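Local coordinates for gram-negative insecticidal protein (Chromobacterium piscinae, PDB 6FBM) that acts as an insecticidal toxin and, as a member of the MACPF family, probably works by forming pores in target membranes, at residues Met19-Ala30 and Pro169-Arg180; Asp113-Tyr121 and Ser310-Leu318. One frame throughout, in Å; residues are numbered along the deposited sequence.

How the interactions relate
Both interactions reach the same antiparallel sheet of the MACPF domain, where strand 120-134 pairs with strands 170-177 and 179-187, yet they do not touch: their centres lie about 30 Å apart and their nearest atoms about 10 Å. Interaction 1 is almost wholly buried and sits at one side of the elongated chain, its centre about 27 Å from the chain centre. Strand pairing, apolar side chains and an arginine on backbone carbonyls hold it. Interaction 2, only about 8 Å from the chain centre, is partly buried and lacks regular strand pairing; there a lysine ammonium on helix-end carbonyls, one backbone bond and a few apolar contacts hold the connection toward the C-terminal beta-rich part.

Interaction 1 of 2, residues Met19-Ala30 and Pro169-Arg180; sequences MGMGYDVNGLYA and PYYISEAAVGGR
Antiparallel pairing of M21-Y23 with Y170-I172 adds a short, weakly bonded strand to the sheet of the MACPF domain. Backbone bonds run from G20 N to I172 O (2.8 Å), from I172 N to M21 O (2.8 Å) and from Y23 N to Y170 O (2.9 Å). Between them G22 and Y171 form a non-hydrogen-bonded pair, and the strand axes meet at 126°, well short of antiparallel alignment.

I172 carries the apolar part with both branches. Its chi1 (-60°) separates them, CG1 anti to the carbonyl carbon and CG2 anti to the backbone N; the bend at chi2 then turns CD1 obliquely to the Y23 ring, 3.5 Å from Y23 CD1, while CG2 meets M19 SD. The M19 chain, bent at chi2 and chi3, lets the sulfur also touch A175 CB and brings CE near S173 O. L35 of strand 35-39 and L272 of strand 271-274 also pack on I172, consistent with a site inside the bent, twisted sheet that defines MACPF domains.

Beyond Y23 the chain reverses through a type I turn from D24 to G27, with D24 OD1 accepting from N26 N in an Asx turn. V25 CG1 reaches back to Y170 CB (3.8 Å). Y23 OH donates to L28 O (2.6 Å) from above the carbonyl plane and also bonds S31 N, so two backbone groups past the turn fix the hydroxyl.

R180 meets the end of this loop from beyond the corner at G178. Y29 CD2 stands over the centre of one guanidinium face, 3.6 Å from R180 CZ; with the planes 85° apart, the ring presents its edge. R180 NH1 makes weak bonds to Y29 O and A30 O (2.8 Å to the latter), and NH2 makes another weak one to Y29 O. D182, in a salt bridge with NH2, probably offsets the buried charge, and NH1 also bonds M273 O, while Y29 OH bonds D274.

Interaction 2 of 2, residues Asp113-Tyr121 and Ser310-Leu318; sequences DQQLTEITY and SIPKVDKVL
K313 NZ donates to two backbone carbonyls, Q114 O at 2.8 Å and L116 O at 2.7 Å, and lies 3.0 Å from Y121 OH. The carbonyls belong to the C-terminal end of helix 111-115 and the residue just after it, so the ammonium probably also interacts favourably with the helix dipole. Neither approach is in line with the carbonyl: the C=O...N angles are 144° and 141°, and the donor stands above the L116 carbonyl plane. The K313 chain is bent at both chi2 (-57°) and chi3, which curls it back over the helix end and sets CE close to Q115 O.

That same Q115 O accepts from V314 N at 2.9 Å, a fairly straight bond that holds the backbone of 310-318 against the helix end. Segment 310-318 is the irregular connection between helix 300-304, in the MACPF part, and strand 318-321 of a separate mixed sheet, so the contact lies where the MACPF part joins the C-terminal beta-rich part.

At one end of the contact, the CB and CG of Q115 lie against P312 O, and its OE1 comes near P312 CG; the amide itself is bonded to H526 and Q527. I311 CG2 rests on Q114 O, with I81 and L105 as further neighbours of I311. Further along, the L116 and V314 side chains run alongside each other in the same direction, with L116 CD2 4.2 Å from V314 CB. The T117 and V317 side chains instead meet nearly perpendicular: T117 OG1 lies opposite its own backbone N, leaving CG2 to face 310-318, 3.5 Å from V317 CG1.

Interaction 1 of 2, residues Met19-Ala30 and Pro169-Arg180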
loop_
_atom_site.group_PDB
_atom_site.type_symbol
_atom_site.label_atom_id
_atom_site.label_comp_id
_atom_site.label_asym_id
_atom_site.label_seq_id
_atom_site.Cartn_x
_atom_site.Cartn_y
_atom_site.Cartn_z
ATOM N N MET A 19 3.373 -12.092 27.873
ATOM C CA MET A 19 3.315 -11.974 29.310
ATOM C C MET A 19 2.421 -13.047 29.926
ATOM O O MET A 19 1.347 -13.386 29.403
ATOM C CB MET A 19 2.849 -10.592 29.716
ATOM C CG MET A 19 3.769 -9.476 29.236
ATOM S SD MET A 19 5.540 -9.744 29.515
ATOM C CE MET A 19 5.609 -9.560 31.312
ATOM N N GLY A 20 2.913 -13.650 30.998
ATOM C CA GLY A 20 2.156 -14.660 31.679
ATOM C C GLY A 20 2.053 -15.969 30.935
ATOM O O GLY A 20 1.197 -16.785 31.248
ATOM N N MET A 21 2.915 -16.174 29.952
ATOM C CA MET A 21 2.939 -17.414 29.207
ATOM C C MET A 21 3.919 -18.306 29.913
ATOM O O MET A 21 4.945 -17.822 30.413
ATOM C CB MET A 21 3.488 -17.228 27.803
ATOM C CG MET A 21 2.591 -16.614 26.749
ATOM S SD MET A 21 0.952 -17.374 26.570
ATOM C CE MET A 21 0.062 -16.133 27.476
ATOM N N GLY A 22 3.638 -19.614 29.882
ATOM C CA GLY A 22 4.662 -20.600 30.192
ATOM C C GLY A 22 5.885 -20.472 29.303
ATOM O O GLY A 22 5.785 -20.038 28.149
ATOM N N TYR A 23 7.045 -20.830 29.846
ATOM C CA TYR A 23 8.292 -20.745 29.108
ATOM C C TYR A 23 9.061 -22.034 29.195
ATOM O O TYR A 23 9.158 -22.621 30.274
ATOM C CB TYR A 23 9.156 -19.627 29.619
ATOM C CG TYR A 23 10.196 -19.206 28.648
ATOM C CD1 TYR A 23 9.907 -18.280 27.677
ATOM C CD2 TYR A 23 11.480 -19.726 28.692
ATOM C CE1 TYR A 23 10.864 -17.871 26.774
ATOM C CE2 TYR A 23 12.449 -19.313 27.781
ATOM C CZ TYR A 23 12.134 -18.385 26.828
ATOM O OH TYR A 23 13.061 -17.941 25.910
ATOM N N ASP A 24 9.617 -22.447 28.061
ATOM C CA ASP A 24 10.508 -23.574 28.031
ATOM C C ASP A 24 11.886 -23.103 28.491
ATOM O O ASP A 24 12.681 -22.586 27.716
ATOM C CB ASP A 24 10.581 -24.177 26.635
ATOM C CG ASP A 24 11.492 -25.387 26.573
ATOM O OD1 ASP A 24 12.111 -25.754 27.610
ATOM O OD2 ASP A 24 11.594 -25.963 25.462
ATOM N N VAL A 25 12.180 -23.336 29.763
ATOM C CA VAL A 25 13.449 -22.910 30.350
ATOM C C VAL A 25 14.652 -23.642 29.775
ATOM O O VAL A 25 15.789 -23.217 29.978
ATOM C CB VAL A 25 13.449 -23.030 31.878
ATOM C CG1 VAL A 25 12.358 -22.146 32.470
ATOM C CG2 VAL A 25 13.291 -24.480 32.342
ATOM N N ASN A 26 14.391 -24.732 29.060
ATOM C CA ASN A 26 15.422 -25.470 28.322
ATOM C C ASN A 26 15.481 -25.101 26.852
ATOM O O ASN A 26 16.199 -25.749 26.112
ATOM C CB ASN A 26 15.216 -26.987 28.501
ATOM C CG ASN A 26 15.419 -27.427 29.940
ATOM O OD1 ASN A 26 16.328 -26.960 30.595
ATOM N ND2 ASN A 26 14.548 -28.291 30.447
ATOM N N GLY A 27 14.776 -24.041 26.448
ATOM C CA GLY A 27 14.655 -23.660 25.035
ATOM C C GLY A 27 15.647 -22.577 24.641
ATOM O O GLY A 27 16.837 -22.677 24.949
ATOM N N LEU A 28 15.177 -21.537 23.955
ATOM C CA LEU A 28 16.061 -20.426 23.593
ATOM C C LEU A 28 16.083 -19.394 24.710
ATOM O O LEU A 28 15.218 -19.395 25.577
ATOM C CB LEU A 28 15.619 -19.770 22.290
ATOM C CG LEU A 28 15.422 -20.683 21.074
ATOM C CD1 LEU A 28 14.987 -19.804 19.912
ATOM C CD2 LEU A 28 16.670 -21.506 20.712
ATOM N N TYR A 29 17.096 -18.536 24.695
ATOM C CA TYR A 29 17.193 -17.449 25.651
ATOM C C TYR A 29 16.214 -16.351 25.206
ATOM O O TYR A 29 16.276 -15.875 24.103
ATOM C CB TYR A 29 18.623 -16.905 25.729
ATOM C CG TYR A 29 18.784 -15.697 26.627
ATOM C CD1 TYR A 29 19.051 -15.842 27.979
ATOM C CD2 TYR A 29 18.654 -14.399 26.115
ATOM C CE1 TYR A 29 19.189 -14.733 28.803
ATOM C CE2 TYR A 29 18.774 -13.290 26.934
ATOM C CZ TYR A 29 19.055 -13.451 28.270
ATOM O OH TYR A 29 19.195 -12.355 29.102
ATOM N N ALA A 30 15.313 -15.993 26.113
ATOM C CA ALA A 30 14.405 -14.856 25.961
ATOM C C ALA A 30 13.953 -14.644 24.525
ATOM O O ALA A 30 14.291 -13.648 23.875
ATOM C CB ALA A 30 15.033 -13.591 26.522
ATOM N N PRO A 169 7.202 -25.137 33.699
ATOM C CA PRO A 169 7.445 -24.952 35.129
ATOM C C PRO A 169 7.599 -23.481 35.540
ATOM O O PRO A 169 7.420 -23.160 36.724
ATOM C CB PRO A 169 8.753 -25.699 35.360
ATOM C CG PRO A 169 9.472 -25.588 34.045
ATOM C CD PRO A 169 8.415 -25.576 32.975
ATOM N N TYR A 170 7.957 -22.615 34.579
ATOM C CA TYR A 170 8.101 -21.198 34.834
ATOM C C TYR A 170 7.285 -20.434 33.823
ATOM O O TYR A 170 7.033 -20.934 32.740
ATOM C CB TYR A 170 9.561 -20.793 34.717
ATOM C CG TYR A 170 10.381 -21.123 35.923
ATOM C CD1 TYR A 170 10.831 -22.416 36.166
ATOM C CD2 TYR A 170 10.704 -20.140 36.830
ATOM C CE1 TYR A 170 11.582 -22.707 37.285
ATOM C CE2 TYR A 170 11.457 -20.421 37.964
ATOM C CZ TYR A 170 11.897 -21.698 38.183
ATOM O OH TYR A 170 12.638 -21.937 39.300
ATOM N N TYR A 171 6.900 -19.218 34.180
ATOM C CA TYR A 171 6.185 -18.337 33.288
ATOM C C TYR A 171 6.874 -16.979 33.198
ATOM O O TYR A 171 7.680 -16.615 34.048
ATOM C CB TYR A 171 4.728 -18.184 33.746
ATOM C CG TYR A 171 4.566 -17.473 35.066
ATOM C CD1 TYR A 171 4.446 -16.092 35.122
ATOM C CD2 TYR A 171 4.558 -18.178 36.269
ATOM C CE1 TYR A 171 4.305 -15.425 36.343
ATOM C CE2 TYR A 171 4.436 -17.528 37.482
ATOM C CZ TYR A 171 4.290 -16.158 37.522
ATOM O OH TYR A 171 4.174 -15.504 38.708
ATOM N N ILE A 172 6.518 -16.231 32.162
ATOM C CA ILE A 172 7.091 -14.924 31.927
ATOM C C ILE A 172 6.393 -13.913 32.815
ATOM O O ILE A 172 5.233 -13.592 32.616
ATOM C CB ILE A 172 6.910 -14.475 30.456
ATOM C CG1 ILE A 172 7.596 -15.444 29.473
ATOM C CG2 ILE A 172 7.431 -13.050 30.261
ATOM C CD1 ILE A 172 9.113 -15.497 29.575
ATOM N N SER A 173 7.120 -13.409 33.791
ATOM C CA SER A 173 6.602 -12.406 34.721
ATOM C C SER A 173 7.059 -11.008 34.400
ATOM O O SER A 173 6.376 -10.042 34.718
ATOM C CB SER A 173 7.028 -12.752 36.139
ATOM O OG SER A 173 6.399 -11.904 37.050
ATOM N N GLU A 174 8.234 -10.895 33.789
ATOM C CA GLU A 174 8.787 -9.614 33.399
ATOM C C GLU A 174 9.635 -9.843 32.145
ATOM O O GLU A 174 10.372 -10.818 32.054
ATOM C CB GLU A 174 9.640 -9.073 34.534
ATOM C CG GLU A 174 9.984 -7.605 34.430
ATOM C CD GLU A 174 10.819 -7.185 35.642
ATOM O OE1 GLU A 174 11.987 -7.607 35.710
ATOM O OE2 GLU A 174 10.317 -6.454 36.529
ATOM N N ALA A 175 9.538 -8.947 31.173
ATOM C CA ALA A 175 10.347 -9.086 29.963
ATOM C C ALA A 175 10.703 -7.748 29.346
ATOM O O ALA A 175 9.920 -6.791 29.382
ATOM C CB ALA A 175 9.596 -9.919 28.942
ATOM N N ALA A 176 11.891 -7.728 28.758
ATOM C CA ALA A 176 12.319 -6.628 27.936
ATOM C C ALA A 176 11.740 -6.827 26.547
ATOM O O ALA A 176 11.788 -7.914 26.001
ATOM C CB ALA A 176 13.827 -6.589 27.883
ATOM N N VAL A 177 11.212 -5.746 25.987
ATOM C CA VAL A 177 10.667 -5.765 24.658
ATOM C C VAL A 177 11.464 -4.848 23.738
ATOM O O VAL A 177 11.784 -3.722 24.078
ATOM C CB VAL A 177 9.188 -5.349 24.684
ATOM C CG1 VAL A 177 8.630 -5.355 23.295
ATOM C CG2 VAL A 177 8.374 -6.287 25.575
ATOM N N GLY A 178 11.792 -5.359 22.564
ATOM C CA GLY A 178 12.499 -4.638 21.519
ATOM C C GLY A 178 13.138 -5.602 20.544
ATOM O O GLY A 178 12.481 -6.503 20.036
ATOM N N GLY A 179 14.432 -5.429 20.285
ATOM C CA GLY A 179 15.176 -6.430 19.516
ATOM C C GLY A 179 16.524 -6.680 20.086
ATOM O O GLY A 179 17.129 -5.799 20.681
ATOM N N ARG A 180 17.007 -7.893 19.903
ATOM C CA ARG A 180 18.301 -8.321 20.439
ATOM C C ARG A 180 19.116 -8.908 19.312
ATOM O O ARG A 180 18.563 -9.653 18.493
ATOM C CB ARG A 180 18.081 -9.428 21.452
ATOM C CG ARG A 180 19.304 -9.799 22.257
ATOM C CD ARG A 180 18.973 -10.810 23.351
ATOM N NE ARG A 180 19.089 -12.171 22.847
ATOM C CZ ARG A 180 18.150 -13.114 22.821
ATOM N NH1 ARG A 180 16.916 -12.926 23.257
ATOM N NH2 ARG A 180 18.468 -14.304 22.340
#

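Interaction 2 of 2, residues Asp113-Tyr121 and Ser310-Leu318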
loop_
_atom_site.group_PDB
_atom_site.type_symbol
_atom_site.label_atom_id
_atom_site.label_comp_id
_atom_site.label_asym_id
_atom_site.label_seq_id
_atom_site.Cartn_x
_atom_site.Cartn_y
_atom_site.Cartn_z
ATOM N N ASP A 113 31.781 -27.819 17.281
ATOM C CA ASP A 113 32.434 -26.863 18.184
ATOM C C ASP A 113 32.007 -27.041 19.619
ATOM O O ASP A 113 32.797 -26.827 20.529
ATOM C CB ASP A 113 32.176 -25.414 17.746
ATOM C CG ASP A 113 32.894 -25.053 16.455
ATOM O OD1 ASP A 113 33.895 -25.668 16.125
ATOM O OD2 ASP A 113 32.472 -24.146 15.741
ATOM N N GLN A 114 30.755 -27.418 19.837
ATOM C CA GLN A 114 30.276 -27.667 21.185
ATOM C C GLN A 114 31.059 -28.791 21.844
ATOM O O GLN A 114 31.405 -28.714 23.016
ATOM C CB GLN A 114 28.787 -28.017 21.165
ATOM C CG GLN A 114 27.859 -26.860 20.856
ATOM C CD GLN A 114 26.433 -27.314 20.652
ATOM O OE1 GLN A 114 25.846 -27.104 19.581
ATOM N NE2 GLN A 114 25.859 -27.946 21.674
ATOM N N GLN A 115 31.326 -29.829 21.071
ATOM C CA GLN A 115 31.986 -31.019 21.574
ATOM C C GLN A 115 33.517 -30.885 21.564
ATOM O O GLN A 115 34.188 -31.486 22.392
ATOM C CB GLN A 115 31.572 -32.230 20.751
ATOM C CG GLN A 115 30.088 -32.485 20.697
ATOM C CD GLN A 115 29.774 -33.780 19.944
ATOM O OE1 GLN A 115 29.665 -34.866 20.540
ATOM N NE2 GLN A 115 29.577 -33.666 18.637
ATOM N N LEU A 116 34.068 -30.126 20.622
ATOM C CA LEU A 116 35.503 -29.884 20.635
ATOM C C LEU A 116 35.978 -29.203 21.910
ATOM O O LEU A 116 35.234 -28.495 22.591
ATOM C CB LEU A 116 35.955 -29.078 19.415
ATOM C CG LEU A 116 35.960 -29.882 18.119
ATOM C CD1 LEU A 116 36.415 -28.983 16.969
ATOM C CD2 LEU A 116 36.883 -31.121 18.270
ATOM N N THR A 117 37.235 -29.425 22.202
ATOM C CA THR A 117 37.887 -28.848 23.337
ATOM C C THR A 117 38.829 -27.781 22.765
ATOM O O THR A 117 38.955 -27.664 21.537
ATOM C CB THR A 117 38.535 -29.969 24.180
ATOM O OG1 THR A 117 38.771 -29.507 25.498
ATOM C CG2 THR A 117 39.808 -30.474 23.606
ATOM N N GLU A 118 39.415 -26.931 23.616
ATOM C CA GLU A 118 40.206 -25.776 23.142
ATOM C C GLU A 118 39.429 -24.732 22.311
ATOM O O GLU A 118 40.028 -23.922 21.578
ATOM C CB GLU A 118 41.430 -26.226 22.304
ATOM C CG GLU A 118 42.319 -27.311 22.896
ATOM C CD GLU A 118 43.046 -26.883 24.149
ATOM O OE1 GLU A 118 42.952 -25.704 24.581
ATOM O OE2 GLU A 118 43.721 -27.780 24.702
ATOM N N ILE A 119 38.090 -24.754 22.422
ATOM C CA ILE A 119 37.221 -23.777 21.776
ATOM C C ILE A 119 36.775 -22.827 22.876
ATOM O O ILE A 119 36.456 -23.248 24.018
ATOM C CB ILE A 119 35.989 -24.432 21.159
ATOM C CG1 ILE A 119 36.394 -25.487 20.121
ATOM C CG2 ILE A 119 35.058 -23.395 20.535
ATOM C CD1 ILE A 119 37.019 -24.961 18.859
ATOM N N THR A 120 36.768 -21.544 22.545
ATOM C CA THR A 120 36.189 -20.543 23.422
ATOM C C THR A 120 34.804 -20.193 22.872
ATOM O O THR A 120 34.643 -19.892 21.668
ATOM C CB THR A 120 37.073 -19.306 23.531
ATOM O OG1 THR A 120 38.365 -19.695 24.048
ATOM C CG2 THR A 120 36.437 -18.282 24.476
ATOM N N TYR A 121 33.824 -20.233 23.773
ATOM C CA TYR A 121 32.450 -19.997 23.456
ATOM C C TYR A 121 32.116 -18.590 23.933
ATOM O O TYR A 121 32.292 -18.282 25.124
ATOM C CB TYR A 121 31.578 -21.041 24.177
ATOM C CG TYR A 121 31.992 -22.453 23.850
ATOM C CD1 TYR A 121 31.616 -23.044 22.656
ATOM C CD2 TYR A 121 32.797 -23.189 24.722
ATOM C CE1 TYR A 121 32.006 -24.331 22.343
ATOM C CE2 TYR A 121 33.197 -24.474 24.419
ATOM C CZ TYR A 121 32.799 -25.042 23.223
ATOM O OH TYR A 121 33.199 -26.328 22.895
ATOM N N SER A 310 25.959 -33.144 30.773
ATOM C CA SER A 310 27.088 -32.458 30.155
ATOM C C SER A 310 27.109 -32.680 28.648
ATOM O O SER A 310 26.616 -33.694 28.133
ATOM C CB SER A 310 28.405 -32.929 30.756
ATOM O OG SER A 310 28.615 -32.283 32.006
ATOM N N ILE A 311 27.681 -31.705 27.946
ATOM C CA ILE A 311 27.919 -31.824 26.525
ATOM C C ILE A 311 29.073 -32.801 26.392
ATOM O O ILE A 311 30.053 -32.692 27.141
ATOM C CB ILE A 311 28.306 -30.471 25.894
ATOM C CG1 ILE A 311 27.205 -29.420 26.122
ATOM C CG2 ILE A 311 28.628 -30.618 24.405
ATOM C CD1 ILE A 311 25.825 -29.797 25.610
ATOM N N PRO A 312 28.957 -33.786 25.495
ATOM C CA PRO A 312 30.089 -34.685 25.282
ATOM C C PRO A 312 31.300 -33.949 24.676
ATOM O O PRO A 312 31.125 -33.130 23.767
ATOM C CB PRO A 312 29.529 -35.751 24.325
ATOM C CG PRO A 312 28.302 -35.161 23.714
ATOM C CD PRO A 312 27.752 -34.230 24.763
ATOM N N LYS A 313 32.503 -34.236 25.191
ATOM C CA LYS A 313 33.717 -33.550 24.763
ATOM C C LYS A 313 34.704 -34.496 24.092
ATOM O O LYS A 313 34.820 -35.657 24.476
ATOM C CB LYS A 313 34.397 -32.888 25.965
ATOM C CG LYS A 313 33.544 -31.907 26.745
ATOM C CD LYS A 313 33.006 -30.778 25.874
ATOM C CE LYS A 313 34.102 -29.968 25.168
ATOM N NZ LYS A 313 33.648 -28.624 24.753
ATOM N N VAL A 314 35.403 -33.976 23.083
ATOM C CA VAL A 314 36.529 -34.637 22.446
ATOM C C VAL A 314 37.756 -34.053 23.133
ATOM O O VAL A 314 38.234 -32.993 22.769
ATOM C CB VAL A 314 36.558 -34.337 20.930
ATOM C CG1 VAL A 314 37.848 -34.827 20.295
ATOM C CG2 VAL A 314 35.359 -34.984 20.266
ATOM N N ASP A 315 38.239 -34.753 24.156
ATOM C CA ASP A 315 39.489 -34.415 24.842
ATOM C C ASP A 315 40.733 -34.913 24.087
ATOM O O ASP A 315 41.809 -34.310 24.204
ATOM C CB ASP A 315 39.466 -34.992 26.260
ATOM C CG ASP A 315 38.398 -34.371 27.127
ATOM O OD1 ASP A 315 38.387 -33.141 27.281
ATOM O OD2 ASP A 315 37.594 -35.130 27.679
ATOM N N LYS A 316 40.579 -35.990 23.320
ATOM C CA LYS A 316 41.672 -36.602 22.607
ATOM C C LYS A 316 41.867 -35.837 21.302
ATOM O O LYS A 316 41.241 -36.153 20.283
ATOM C CB LYS A 316 41.376 -38.085 22.334
ATOM C CG LYS A 316 41.015 -38.946 23.551
ATOM C CD LYS A 316 42.234 -39.565 24.163
ATOM C CE LYS A 316 42.014 -40.149 25.558
ATOM N NZ LYS A 316 41.620 -41.588 25.502
ATOM N N VAL A 317 42.740 -34.829 21.328
ATOM C CA VAL A 317 42.900 -33.921 20.175
ATOM C C VAL A 317 44.190 -34.032 19.415
ATOM O O VAL A 317 44.353 -33.381 18.374
ATOM C CB VAL A 317 42.701 -32.454 20.592
ATOM C CG1 VAL A 317 41.264 -32.244 21.026
ATOM C CG2 VAL A 317 43.693 -32.023 21.697
ATOM N N LEU A 318 45.107 -34.866 19.905
ATOM C CA LEU A 318 46.336 -35.158 19.195
ATOM C C LEU A 318 46.259 -36.568 18.684
ATOM O O LEU A 318 46.080 -37.508 19.439
ATOM C CB LEU A 318 47.532 -34.962 20.110
ATOM C CG LEU A 318 47.824 -33.522 20.522
ATOM C CD1 LEU A 318 48.973 -33.446 21.528
ATOM C CD2 LEU A 318 48.141 -32.654 19.310
#